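Side-chain contacts in A-type flavoprotein (Giardia intestinalis, PDB 2Q9U), which probably scavenges molecular oxygen, reducing it at a mu-oxo-diiron centre with electrons passed on by a bound flavin mononucleotide: residues A328-V333 against V361-D366; E198-I203 against H304-G309; F158-E163 against S219-K224; T126-I129 against K133-L136. All blocks are in the same frame, centred on the assembly; numbering follows the deposited sequence.

Interaction 1 (A328-V333 against V361-D366); sequences AALNYV and VAELRD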
loop_
_atom_site.group_PDB
_atom_site.type_symbol
_atom_site.label_atom_id
_atom_site.label_comp_id
_atom_site.label_asym_id
_atom_site.label_seq_id
_atom_site.Cartn_x
_atom_site.Cartn_y
_atom_site.Cartn_z
ATOM N N ALA A 328 3.938 -0.566 18.226
ATOM C CA ALA A 328 3.349 -1.785 17.640
ATOM C C ALA A 328 4.411 -2.879 17.550
ATOM O O ALA A 328 4.165 -4.036 17.944
ATOM C CB ALA A 328 2.724 -1.489 16.273
ATOM N N ALA A 329 5.609 -2.503 17.081
ATOM C CA ALA A 329 6.691 -3.488 16.882
ATOM C C ALA A 329 7.079 -4.095 18.226
ATOM O O ALA A 329 7.249 -5.308 18.333
ATOM C CB ALA A 329 7.894 -2.864 16.204
ATOM N N LEU A 330 7.149 -3.256 19.261
ATOM C CA LEU A 330 7.443 -3.760 20.599
ATOM C C LEU A 330 6.354 -4.652 21.186
ATOM O O LEU A 330 6.674 -5.692 21.763
ATOM C CB LEU A 330 7.801 -2.612 21.555
ATOM C CG LEU A 330 9.192 -1.994 21.346
ATOM C CD1 LEU A 330 9.238 -0.654 22.076
ATOM C CD2 LEU A 330 10.313 -2.898 21.896
ATOM N N ASN A 331 5.082 -4.258 21.051
ATOM C CA ASN A 331 3.945 -5.125 21.423
ATOM C C ASN A 331 4.094 -6.521 20.796
ATOM O O ASN A 331 3.966 -7.562 21.475
ATOM C CB ASN A 331 2.613 -4.473 20.994
ATOM C CG ASN A 331 1.415 -5.463 21.014
ATOM O OD1 ASN A 331 1.358 -6.398 20.212
ATOM N ND2 ASN A 331 0.450 -5.221 21.890
ATOM N N TYR A 332 4.378 -6.533 19.495
ATOM C CA TYR A 332 4.409 -7.776 18.741
ATOM C C TYR A 332 5.559 -8.649 19.240
ATOM O O TYR A 332 5.365 -9.846 19.527
ATOM C CB TYR A 332 4.590 -7.489 17.243
ATOM C CG TYR A 332 4.248 -8.667 16.376
ATOM C CD1 TYR A 332 3.036 -9.361 16.539
ATOM C CD2 TYR A 332 5.114 -9.095 15.395
ATOM C CE1 TYR A 332 2.723 -10.460 15.696
ATOM C CE2 TYR A 332 4.797 -10.156 14.547
ATOM C CZ TYR A 332 3.599 -10.833 14.701
ATOM O OH TYR A 332 3.289 -11.912 13.856
ATOM N N VAL A 333 6.739 -8.043 19.352
ATOM C CA VAL A 333 7.943 -8.745 19.791
ATOM C C VAL A 333 7.821 -9.261 21.241
ATOM O O VAL A 333 8.263 -10.393 21.554
ATOM C CB VAL A 333 9.207 -7.846 19.568
ATOM C CG1 VAL A 333 10.371 -8.331 20.389
ATOM C CG2 VAL A 333 9.573 -7.817 18.082
ATOM N N VAL A 361 13.196 1.820 26.604
ATOM C CA VAL A 361 13.977 1.087 27.622
ATOM C C VAL A 361 13.054 0.321 28.587
ATOM O O VAL A 361 13.277 -0.867 28.855
ATOM C CB VAL A 361 14.947 2.031 28.407
ATOM C CG1 VAL A 361 15.385 1.417 29.784
ATOM C CG2 VAL A 361 16.206 2.429 27.539
ATOM N N ALA A 362 12.023 0.987 29.098
ATOM C CA ALA A 362 11.103 0.353 30.044
ATOM C C ALA A 362 10.395 -0.832 29.384
ATOM O O ALA A 362 10.250 -1.916 29.987
ATOM C CB ALA A 362 10.092 1.366 30.577
ATOM N N GLU A 363 9.979 -0.640 28.120
ATOM C CA GLU A 363 9.292 -1.705 27.421
ATOM C C GLU A 363 10.240 -2.870 27.137
ATOM O O GLU A 363 9.868 -4.033 27.321
ATOM C CB GLU A 363 8.608 -1.163 26.146
ATOM C CG GLU A 363 7.959 -2.234 25.269
ATOM C CD GLU A 363 6.830 -3.016 25.913
ATOM O OE1 GLU A 363 6.196 -2.541 26.878
ATOM O OE2 GLU A 363 6.551 -4.132 25.402
ATOM N N LEU A 364 11.462 -2.576 26.705
ATOM C CA LEU A 364 12.464 -3.642 26.465
ATOM C C LEU A 364 12.784 -4.444 27.738
ATOM O O LEU A 364 12.890 -5.675 27.715
ATOM C CB LEU A 364 13.759 -3.053 25.918
ATOM C CG LEU A 364 13.714 -2.530 24.488
ATOM C CD1 LEU A 364 15.024 -1.781 24.256
ATOM C CD2 LEU A 364 13.621 -3.691 23.504
ATOM N N ARG A 365 12.932 -3.722 28.837
ATOM C CA ARG A 365 13.369 -4.307 30.105
ATOM C C ARG A 365 12.223 -5.034 30.812
ATOM O O ARG A 365 12.377 -6.197 31.179
ATOM C CB ARG A 365 13.970 -3.208 30.985
ATOM C CG ARG A 365 14.553 -3.674 32.335
ATOM C CD ARG A 365 14.855 -2.477 33.218
ATOM N NE ARG A 365 13.627 -1.762 33.537
ATOM C CZ ARG A 365 13.485 -0.438 33.640
ATOM N NH1 ARG A 365 14.492 0.404 33.441
ATOM N NH2 ARG A 365 12.290 0.043 33.910
ATOM N N ASP A 366 11.093 -4.352 31.019
ATOM C CA ASP A 366 9.983 -4.895 31.809
ATOM C C ASP A 366 8.951 -5.678 30.993
ATOM O O ASP A 366 8.344 -6.634 31.496
ATOM C CB ASP A 366 9.279 -3.786 32.615
ATOM C CG ASP A 366 10.238 -3.031 33.532
ATOM O OD1 ASP A 366 11.309 -3.588 33.890
ATOM O OD2 ASP A 366 9.922 -1.875 33.882
#
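Leu330, on helix 324-336, packs against Glu363 and Leu364 of helix 356-367. The apolar part has two halves. Leu330 and Glu363 run antiparallel alongside one another: Leu330 CB lies 3.7 Å from Glu363 CG, and Leu330 CD1 lies 3.8 Å from the same Glu363 CG, so that one methylene of the glutamate serves both the root and a branch of the leucine. Leu330 instead crosses Leu364 at about a right angle, methyl to methyl, with 3.8 Å between Leu330 CD2 and Leu364 CD2. Both leucines also rest on Phe313 of strand 310-314, so the helices lie side by side on the parallel sheet of the flavodoxin-like domain.

The polar part belongs to the end of Glu363, which crosses to helix 324-336. Glu363 runs out with CG anti to the backbone N (chi1 175°) and then bends at chi2 (62°), which carries its carboxylate past Leu330 to a salt bridge between OE2 and Arg334 NH1. Glu363 thus lends its methylenes to the leucine layer, while its charge is probably balanced beyond it by an arginine of the facing helix.

Interaction 2 (E198-I203 against H304-G309); sequences EYTANI and HTYDSG. With NO3 (nitrate ion), chain C.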
loop_
_atom_site.group_PDB
_atom_site.type_symbol
_atom_site.label_atom_id
_atom_site.label_comp_id
_atom_site.label_asym_id
_atom_site.label_seq_id
_atom_site.Cartn_x
_atom_site.Cartn_y
_atom_site.Cartn_z
ATOM N N GLU A 198 10.382 -17.618 9.145
ATOM C CA GLU A 198 9.447 -16.510 9.341
ATOM C C GLU A 198 8.179 -17.035 10.040
ATOM O O GLU A 198 7.601 -16.367 10.920
ATOM C CB GLU A 198 9.105 -15.835 8.001
ATOM C CG GLU A 198 8.440 -14.457 8.169
ATOM C CD GLU A 198 8.073 -13.846 6.834
ATOM O OE1 GLU A 198 7.242 -14.448 6.128
ATOM O OE2 GLU A 198 8.622 -12.780 6.490
ATOM N N TYR A 199 7.726 -18.215 9.617
ATOM C CA TYR A 199 6.525 -18.813 10.236
ATOM C C TYR A 199 6.768 -19.100 11.727
ATOM O O TYR A 199 5.938 -18.764 12.599
ATOM C CB TYR A 199 6.137 -20.095 9.504
ATOM C CG TYR A 199 4.804 -20.611 9.939
ATOM C CD1 TYR A 199 4.680 -21.416 11.080
ATOM C CD2 TYR A 199 3.648 -20.308 9.197
ATOM C CE1 TYR A 199 3.429 -21.913 11.491
ATOM C CE2 TYR A 199 2.400 -20.803 9.587
ATOM C CZ TYR A 199 2.297 -21.598 10.740
ATOM O OH TYR A 199 1.048 -22.062 11.102
ATOM N N THR A 200 7.906 -19.717 12.020
ATOM C CA THR A 200 8.292 -20.025 13.408
ATOM C C THR A 200 8.300 -18.766 14.283
ATOM O O THR A 200 7.692 -18.728 15.369
ATOM C CB THR A 200 9.677 -20.676 13.469
ATOM O OG1 THR A 200 9.702 -21.793 12.582
ATOM C CG2 THR A 200 9.950 -21.166 14.892
ATOM N N ALA A 201 8.995 -17.736 13.796
ATOM C CA ALA A 201 9.120 -16.467 14.509
ATOM C C ALA A 201 7.759 -15.832 14.805
ATOM O O ALA A 201 7.529 -15.345 15.922
ATOM C CB ALA A 201 10.021 -15.471 13.657
ATOM N N ASN A 202 6.847 -15.858 13.821
ATOM C CA ASN A 202 5.577 -15.108 13.904
ATOM C C ASN A 202 4.422 -15.842 14.544
ATOM O O ASN A 202 3.528 -15.211 15.083
ATOM C CB ASN A 202 5.116 -14.665 12.515
ATOM C CG ASN A 202 5.868 -13.445 12.028
ATOM O OD1 ASN A 202 5.469 -12.314 12.294
ATOM N ND2 ASN A 202 6.964 -13.674 11.313
ATOM N N ILE A 203 4.424 -17.164 14.444
ATOM C CA ILE A 203 3.282 -17.965 14.914
ATOM C C ILE A 203 3.659 -18.726 16.182
ATOM O O ILE A 203 2.864 -18.821 17.130
ATOM C CB ILE A 203 2.759 -18.920 13.815
ATOM C CG1 ILE A 203 2.503 -18.149 12.490
ATOM C CG2 ILE A 203 1.515 -19.727 14.314
ATOM C CD1 ILE A 203 1.538 -16.986 12.629
ATOM N N HIS A 304 13.505 -11.059 11.896
ATOM C CA HIS A 304 14.884 -10.684 12.128
ATOM C C HIS A 304 15.296 -10.729 13.581
ATOM O O HIS A 304 16.392 -11.168 13.884
ATOM C CB HIS A 304 15.243 -9.352 11.422
ATOM C CG HIS A 304 15.318 -9.506 9.937
ATOM N ND1 HIS A 304 16.312 -10.240 9.326
ATOM C CD2 HIS A 304 14.502 -9.079 8.944
ATOM C CE1 HIS A 304 16.133 -10.224 8.015
ATOM N NE2 HIS A 304 15.033 -9.539 7.761
ATOM N N THR A 305 14.406 -10.312 14.471
ATOM C CA THR A 305 14.669 -10.384 15.915
ATOM C C THR A 305 14.777 -11.836 16.412
ATOM O O THR A 305 15.546 -12.108 17.344
ATOM C CB THR A 305 13.621 -9.607 16.751
ATOM O OG1 THR A 305 12.290 -10.092 16.481
ATOM C CG2 THR A 305 13.679 -8.092 16.443
ATOM N N TYR A 306 13.966 -12.719 15.850
ATOM C CA TYR A 306 14.090 -14.172 16.020
ATOM C C TYR A 306 15.535 -14.706 16.169
ATOM O O TYR A 306 15.848 -15.347 17.112
ATOM C CB TYR A 306 13.328 -14.902 14.913
ATOM C CG TYR A 306 13.497 -16.400 14.820
ATOM C CD1 TYR A 306 12.827 -17.234 15.638
ATOM C CD2 TYR A 306 14.307 -16.971 13.868
ATOM C CE1 TYR A 306 12.966 -18.604 15.532
ATOM C CE2 TYR A 306 14.470 -18.302 13.760
ATOM C CZ TYR A 306 13.783 -19.124 14.600
ATOM O OH TYR A 306 13.910 -20.453 14.498
ATOM N N ASP A 307 16.388 -14.346 15.222
ATOM C CA ASP A 307 17.699 -14.974 15.108
ATOM C C ASP A 307 18.815 -13.937 15.171
ATOM O O ASP A 307 19.915 -14.162 14.666
ATOM C CB ASP A 307 17.798 -15.774 13.807
ATOM C CG ASP A 307 17.788 -14.888 12.577
ATOM O OD1 ASP A 307 17.552 -13.670 12.721
ATOM O OD2 ASP A 307 18.016 -15.410 11.465
ATOM N N SER A 308 18.525 -12.800 15.797
ATOM C CA SER A 308 19.560 -11.825 16.140
ATOM C C SER A 308 20.146 -12.204 17.494
ATOM O O SER A 308 19.423 -12.688 18.385
ATOM C CB SER A 308 18.964 -10.400 16.231
ATOM O OG SER A 308 18.498 -9.951 14.975
ATOM N N GLY A 309 21.438 -11.945 17.646
ATOM C CA GLY A 309 22.141 -12.115 18.909
ATOM C C GLY A 309 21.983 -10.873 19.764
ATOM O O GLY A 309 22.191 -10.927 20.964
HETATM N N NO3 C . -1.546 -20.052 11.238
HETATM O O1 NO3 C . -1.095 -18.769 11.009
HETATM O O2 NO3 C . -1.530 -20.939 10.193
HETATM O O3 NO3 C . -1.957 -20.484 12.481
#
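Ala201 of helix 189-204 and Tyr306 of helix 298-306 meet with their CA atoms only 5.7 Å apart, a closeness that the small alanine permits. Ala201 CB sits 3.6 Å from Tyr306 CB and also reaches CG of that ring, approaching it obliquely. With CG anti to the backbone N (chi1 172°), Tyr306 extends its ring along the facing helix toward Thr200, whose CG2 lies 4.0 Å from Tyr306 CE1. The two side chains cross at a slant, and their polar ends find partners apart from each other: Thr200 OG1 bonds to Phe196 O, and Tyr306 OH to Glu245.

Beside this seam Asn202 folds back on its own helix. Its ND2 gives a nearly straight bond to Glu198 O (2.8 Å, 173°), a carbonyl that also accepts from Asn202 N on the opposite face of its plane. ND2 also reaches Thr299 O and OD1 meets Tyr332 OH, so the amide ties into the flavodoxin-like domain. The Tyr199 ring touches the diiron group. Ile203 CG1 lies 3.8 Å above the centre of that ring, and a nitrate ion, probably from the crystallisation liquor, lies near the ring edge, where Tyr199 OH makes at most a weak bond to it, and is hydrogen-bonded to His31.

The contact joins the beta-lactamase-like domain to the flavodoxin-like domain of one chain. Apolar atoms alone meet across the seam between Ala201, Thr200 and Tyr306, while the hydroxyls of Thr200 and Tyr306 are satisfied outside it.

Interaction 3 (F158-E163 against S219-K224); sequences FTYCPE and STVEIK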
loop_
_atom_site.group_PDB
_atom_site.type_symbol
_atom_site.label_atom_id
_atom_site.label_comp_id
_atom_site.label_asym_id
_atom_site.label_seq_id
_atom_site.Cartn_x
_atom_site.Cartn_y
_atom_site.Cartn_z
ATOM N N PHE A 158 -0.994 -33.369 15.967
ATOM C CA PHE A 158 -0.392 -34.011 14.791
ATOM C C PHE A 158 -1.012 -35.408 14.587
ATOM O O PHE A 158 -1.437 -36.059 15.556
ATOM C CB PHE A 158 1.107 -34.265 14.959
ATOM C CG PHE A 158 1.970 -33.042 15.140
ATOM C CD1 PHE A 158 1.523 -31.748 14.816
ATOM C CD2 PHE A 158 3.280 -33.204 15.628
ATOM C CE1 PHE A 158 2.375 -30.644 14.975
ATOM C CE2 PHE A 158 4.141 -32.096 15.791
ATOM C CZ PHE A 158 3.671 -30.808 15.454
ATOM N N THR A 159 -1.041 -35.868 13.339
ATOM C CA THR A 159 -1.488 -37.241 13.021
ATOM C C THR A 159 -0.326 -38.013 12.433
ATOM O O THR A 159 0.414 -37.532 11.566
ATOM C CB THR A 159 -2.730 -37.258 12.083
ATOM O OG1 THR A 159 -3.800 -36.555 12.700
ATOM C CG2 THR A 159 -3.202 -38.692 11.771
ATOM N N TYR A 160 -0.128 -39.224 12.937
ATOM C CA TYR A 160 1.023 -39.997 12.541
ATOM C C TYR A 160 0.587 -41.343 11.945
ATOM O O TYR A 160 -0.254 -42.032 12.521
ATOM C CB TYR A 160 1.950 -40.191 13.748
ATOM C CG TYR A 160 3.081 -41.146 13.437
ATOM C CD1 TYR A 160 4.082 -40.794 12.530
ATOM C CD2 TYR A 160 3.140 -42.424 14.026
ATOM C CE1 TYR A 160 5.125 -41.675 12.212
ATOM C CE2 TYR A 160 4.192 -43.301 13.726
ATOM C CZ TYR A 160 5.170 -42.926 12.832
ATOM O OH TYR A 160 6.209 -43.779 12.519
ATOM N N CYS A 161 1.135 -41.701 10.784
ATOM C CA CYS A 161 0.850 -43.011 10.215
ATOM C C CYS A 161 2.082 -43.907 10.343
ATOM O O CYS A 161 3.079 -43.678 9.666
ATOM C CB CYS A 161 0.410 -42.884 8.752
ATOM S SG CYS A 161 0.190 -44.530 7.936
ATOM N N PRO A 162 2.018 -44.929 11.225
ATOM C CA PRO A 162 3.171 -45.795 11.481
ATOM C C PRO A 162 3.624 -46.642 10.290
ATOM O O PRO A 162 4.818 -46.922 10.193
ATOM C CB PRO A 162 2.686 -46.713 12.627
ATOM C CG PRO A 162 1.476 -46.042 13.195
ATOM C CD PRO A 162 0.856 -45.285 12.062
ATOM N N GLU A 163 2.696 -47.073 9.422
ATOM C CA GLU A 163 3.041 -47.947 8.282
ATOM C C GLU A 163 3.829 -47.229 7.204
ATOM O O GLU A 163 4.763 -47.801 6.646
ATOM C CB GLU A 163 1.806 -48.613 7.641
ATOM C CG GLU A 163 1.026 -49.563 8.569
ATOM C CD GLU A 163 0.166 -48.813 9.552
ATOM O OE1 GLU A 163 -0.140 -47.627 9.257
ATOM O OE2 GLU A 163 -0.208 -49.391 10.606
ATOM N N SER A 219 10.472 -37.783 18.234
ATOM C CA SER A 219 11.727 -38.516 18.260
ATOM C C SER A 219 11.481 -40.009 18.507
ATOM O O SER A 219 12.319 -40.845 18.147
ATOM C CB SER A 219 12.689 -37.946 19.321
ATOM O OG SER A 219 12.321 -38.344 20.644
ATOM N N THR A 220 10.336 -40.343 19.100
ATOM C CA THR A 220 10.076 -41.724 19.498
ATOM C C THR A 220 9.634 -42.609 18.336
ATOM O O THR A 220 9.621 -43.831 18.460
ATOM C CB THR A 220 9.018 -41.831 20.618
ATOM O OG1 THR A 220 7.746 -41.407 20.114
ATOM C CG2 THR A 220 9.429 -41.009 21.873
ATOM N N VAL A 221 9.286 -42.008 17.202
ATOM C CA VAL A 221 8.809 -42.796 16.071
ATOM C C VAL A 221 9.603 -42.431 14.826
ATOM O O VAL A 221 10.155 -41.327 14.739
ATOM C CB VAL A 221 7.283 -42.570 15.828
ATOM C CG1 VAL A 221 6.458 -43.170 16.968
ATOM C CG2 VAL A 221 6.935 -41.064 15.626
ATOM N N GLU A 222 9.657 -43.346 13.869
ATOM C CA GLU A 222 10.332 -43.082 12.611
ATOM C C GLU A 222 9.447 -42.211 11.701
ATOM O O GLU A 222 8.291 -42.545 11.445
ATOM C CB GLU A 222 10.662 -44.407 11.893
ATOM C CG GLU A 222 11.386 -44.219 10.565
ATOM C CD GLU A 222 11.618 -45.519 9.806
ATOM O OE1 GLU A 222 11.384 -46.606 10.373
ATOM O OE2 GLU A 222 12.023 -45.454 8.628
ATOM N N ILE A 223 10.010 -41.124 11.190
ATOM C CA ILE A 223 9.295 -40.257 10.239
ATOM C C ILE A 223 10.071 -40.152 8.910
ATOM O O ILE A 223 11.212 -39.667 8.899
ATOM C CB ILE A 223 9.095 -38.854 10.883
ATOM C CG1 ILE A 223 8.185 -38.970 12.132
ATOM C CG2 ILE A 223 8.513 -37.865 9.857
ATOM C CD1 ILE A 223 8.318 -37.821 13.142
ATOM N N LYS A 224 9.481 -40.599 7.797
ATOM C CA LYS A 224 10.101 -40.399 6.474
ATOM C C LYS A 224 9.552 -39.157 5.790
ATOM O O LYS A 224 10.209 -38.619 4.917
ATOM C CB LYS A 224 9.846 -41.581 5.514
ATOM C CG LYS A 224 10.448 -42.919 5.976
ATOM C CD LYS A 224 10.766 -43.863 4.795
ATOM C CE LYS A 224 9.665 -43.919 3.755
ATOM N NZ LYS A 224 9.584 -45.238 2.987
#
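Tyr160 stands on the extended strand 157-161, and Val221 to Ile223, although part of a loop, are also drawn out, so that Glu222 can turn its backbone carbonyl to the tyrosine. Tyr160 reaches across with CG anti to the backbone N, and its OH donates to Glu222 O over 2.6 Å. The C=O...O angle is 141°, with the hydroxyl tilted 20° from the carbonyl plane, and the acceptor lies at the ring edge, near the ring plane.

Val221 points back at the tyrosine and covers one face of the same ring. Its CG2 makes a CH-pi contact, 3.9 Å from the centroid of the Tyr160 ring and only 14° off the ring normal, while Val221 CB closes to 3.7 Å on Tyr160 CZ. On the other face lies Pro162 N, 3.7 Å above the plane and toward the rim, which leaves the ring between the valine methyl and its own chain. Ile223 CG1 approaches obliquely at 4.1 Å from Tyr160 CE1, and Ile223 also touches Leu167 of the neighbouring strand 166-170.

The contact ties a strand of the beta-lactamase-like domain to the loop that leads from helix 208-219 into strand 225-228 of the same sheet. A short hydrogen bond at the edge and a methyl over one face hold the ring in two different directions, so that both its rotation and the course of the loop are probably well defined.

Interaction 4 (T126-I129 against K133-L136); sequences TWLI and KYTL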
loop_
_atom_site.group_PDB
_atom_site.type_symbol
_atom_site.label_atom_id
_atom_site.label_comp_id
_atom_site.label_asym_id
_atom_site.label_seq_id
_atom_site.Cartn_x
_atom_site.Cartn_y
_atom_site.Cartn_z
ATOM N N THR A 126 -21.238 -36.731 13.003
ATOM C CA THR A 126 -20.840 -37.943 13.741
ATOM C C THR A 126 -19.364 -37.825 14.083
ATOM O O THR A 126 -18.524 -37.579 13.203
ATOM C CB THR A 126 -21.094 -39.223 12.899
ATOM O OG1 THR A 126 -22.484 -39.315 12.616
ATOM C CG2 THR A 126 -20.677 -40.496 13.632
ATOM N N TRP A 127 -19.048 -37.987 15.366
ATOM C CA TRP A 127 -17.712 -37.767 15.888
ATOM C C TRP A 127 -17.080 -39.061 16.370
ATOM O O TRP A 127 -17.770 -39.982 16.814
ATOM C CB TRP A 127 -17.781 -36.793 17.077
ATOM C CG TRP A 127 -18.395 -35.459 16.760
ATOM C CD1 TRP A 127 -19.706 -35.076 16.933
ATOM C CD2 TRP A 127 -17.703 -34.323 16.247
ATOM N NE1 TRP A 127 -19.869 -33.768 16.533
ATOM C CE2 TRP A 127 -18.649 -33.276 16.123
ATOM C CE3 TRP A 127 -16.369 -34.089 15.862
ATOM C CZ2 TRP A 127 -18.308 -32.015 15.614
ATOM C CZ3 TRP A 127 -16.022 -32.825 15.378
ATOM C CH2 TRP A 127 -16.991 -31.803 15.259
ATOM N N LEU A 128 -15.759 -39.135 16.257
ATOM C CA LEU A 128 -14.971 -40.124 16.964
ATOM C C LEU A 128 -13.900 -39.344 17.698
ATOM O O LEU A 128 -13.002 -38.760 17.065
ATOM C CB LEU A 128 -14.337 -41.140 16.003
ATOM C CG LEU A 128 -13.382 -42.146 16.640
ATOM C CD1 LEU A 128 -14.062 -42.983 17.744
ATOM C CD2 LEU A 128 -12.748 -43.037 15.564
ATOM N N ILE A 129 -14.004 -39.316 19.022
ATOM C CA ILE A 129 -13.020 -38.621 19.851
ATOM C C ILE A 129 -11.803 -39.504 20.158
ATOM O O ILE A 129 -11.930 -40.632 20.697
ATOM C CB ILE A 129 -13.646 -38.056 21.148
ATOM C CG1 ILE A 129 -14.836 -37.107 20.840
ATOM C CG2 ILE A 129 -12.571 -37.360 22.009
ATOM C CD1 ILE A 129 -14.578 -36.035 19.740
ATOM N N LYS A 133 -3.504 -42.242 23.000
ATOM C CA LYS A 133 -3.419 -43.709 23.082
ATOM C C LYS A 133 -4.283 -44.448 22.059
ATOM O O LYS A 133 -4.232 -45.667 21.971
ATOM C CB LYS A 133 -3.721 -44.176 24.521
ATOM C CG LYS A 133 -2.495 -44.078 25.436
ATOM C CD LYS A 133 -2.873 -43.591 26.820
ATOM C CE LYS A 133 -1.788 -43.946 27.837
ATOM N NZ LYS A 133 -2.184 -45.136 28.683
ATOM N N TYR A 134 -5.068 -43.710 21.288
ATOM C CA TYR A 134 -5.978 -44.281 20.289
ATOM C C TYR A 134 -5.282 -44.668 18.975
ATOM O O TYR A 134 -4.513 -43.874 18.418
ATOM C CB TYR A 134 -7.100 -43.274 19.995
ATOM C CG TYR A 134 -8.333 -43.916 19.432
ATOM C CD1 TYR A 134 -8.405 -44.284 18.074
ATOM C CD2 TYR A 134 -9.423 -44.189 20.254
ATOM C CE1 TYR A 134 -9.538 -44.897 17.554
ATOM C CE2 TYR A 134 -10.560 -44.811 19.746
ATOM C CZ TYR A 134 -10.608 -45.168 18.406
ATOM O OH TYR A 134 -11.744 -45.758 17.911
ATOM N N THR A 135 -5.561 -45.879 18.479
ATOM C CA THR A 135 -5.155 -46.298 17.138
ATOM C C THR A 135 -6.370 -46.425 16.250
ATOM O O THR A 135 -7.221 -47.279 16.490
ATOM C CB THR A 135 -4.397 -47.672 17.151
ATOM O OG1 THR A 135 -3.308 -47.615 18.081
ATOM C CG2 THR A 135 -3.854 -47.995 15.774
ATOM N N LEU A 136 -6.466 -45.576 15.223
ATOM C CA LEU A 136 -7.538 -45.673 14.253
ATOM C C LEU A 136 -7.141 -46.520 13.059
ATOM O O LEU A 136 -6.236 -46.158 12.300
ATOM C CB LEU A 136 -7.972 -44.288 13.772
ATOM C CG LEU A 136 -9.086 -44.315 12.710
ATOM C CD1 LEU A 136 -10.351 -44.991 13.239
ATOM C CD2 LEU A 136 -9.411 -42.903 12.208
#
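The hydroxyl of Tyr134 is straddled by the two methyls of Leu128: Tyr134 OH lies 3.6 Å from Leu128 CD1 and 3.7 Å from Leu128 CD2. These are van der Waals contacts, made as the two side chains cross at a slant, the isopropyl fork meeting the phenol end of the ring. Tyr134 CZ, which carries the hydroxyl, is 4.1 Å from Leu128 CD1 and CD2 alike.

Leu128 belongs to strand 127-129, the outermost strand of the seven-stranded mixed sheet of the beta-lactamase-like domain, whereas Leu136 starts strand 136-137 at the border of the second sheet. The contact therefore bridges the two sheets of the sandwich at the point where the chain passes from one to the other. Leu128 CD2 meets Leu136 CD1 at 3.9 Å. Both leucines have CG anti to the backbone N (chi1 175° for Leu128) and the same second torsion, near 60°, which turns Leu128 CD2 and Leu136 CD1 toward each other. On the other face of the first sheet, Trp127 and Ile129 pack against helix 110-120, while Leu136 continues inward onto Phe145 of strand 142-147.

How the interactions relate
Interactions 1 and 2 are buried, whereas 3 and 4 are only partly so and lie nearer the rim of the beta-lactamase-like domain. Interaction 1 sits wholly within the flavodoxin-like domain and interaction 2 spans both domains; the two touch, with Val333 packed on Thr305. Interaction 3 lies wholly at the six-stranded sheet, whereas interaction 4 joins its edge to the edge of the seven-stranded sheet; their centres are about 17 Å apart, with no direct touch. Helices meet by aliphatic or alanine-tyrosine packing in 1 and 2. Among the four, only interaction 3 sends a hydrogen bond between its segments; interaction 4, also built on a tyrosine, is purely van der Waals.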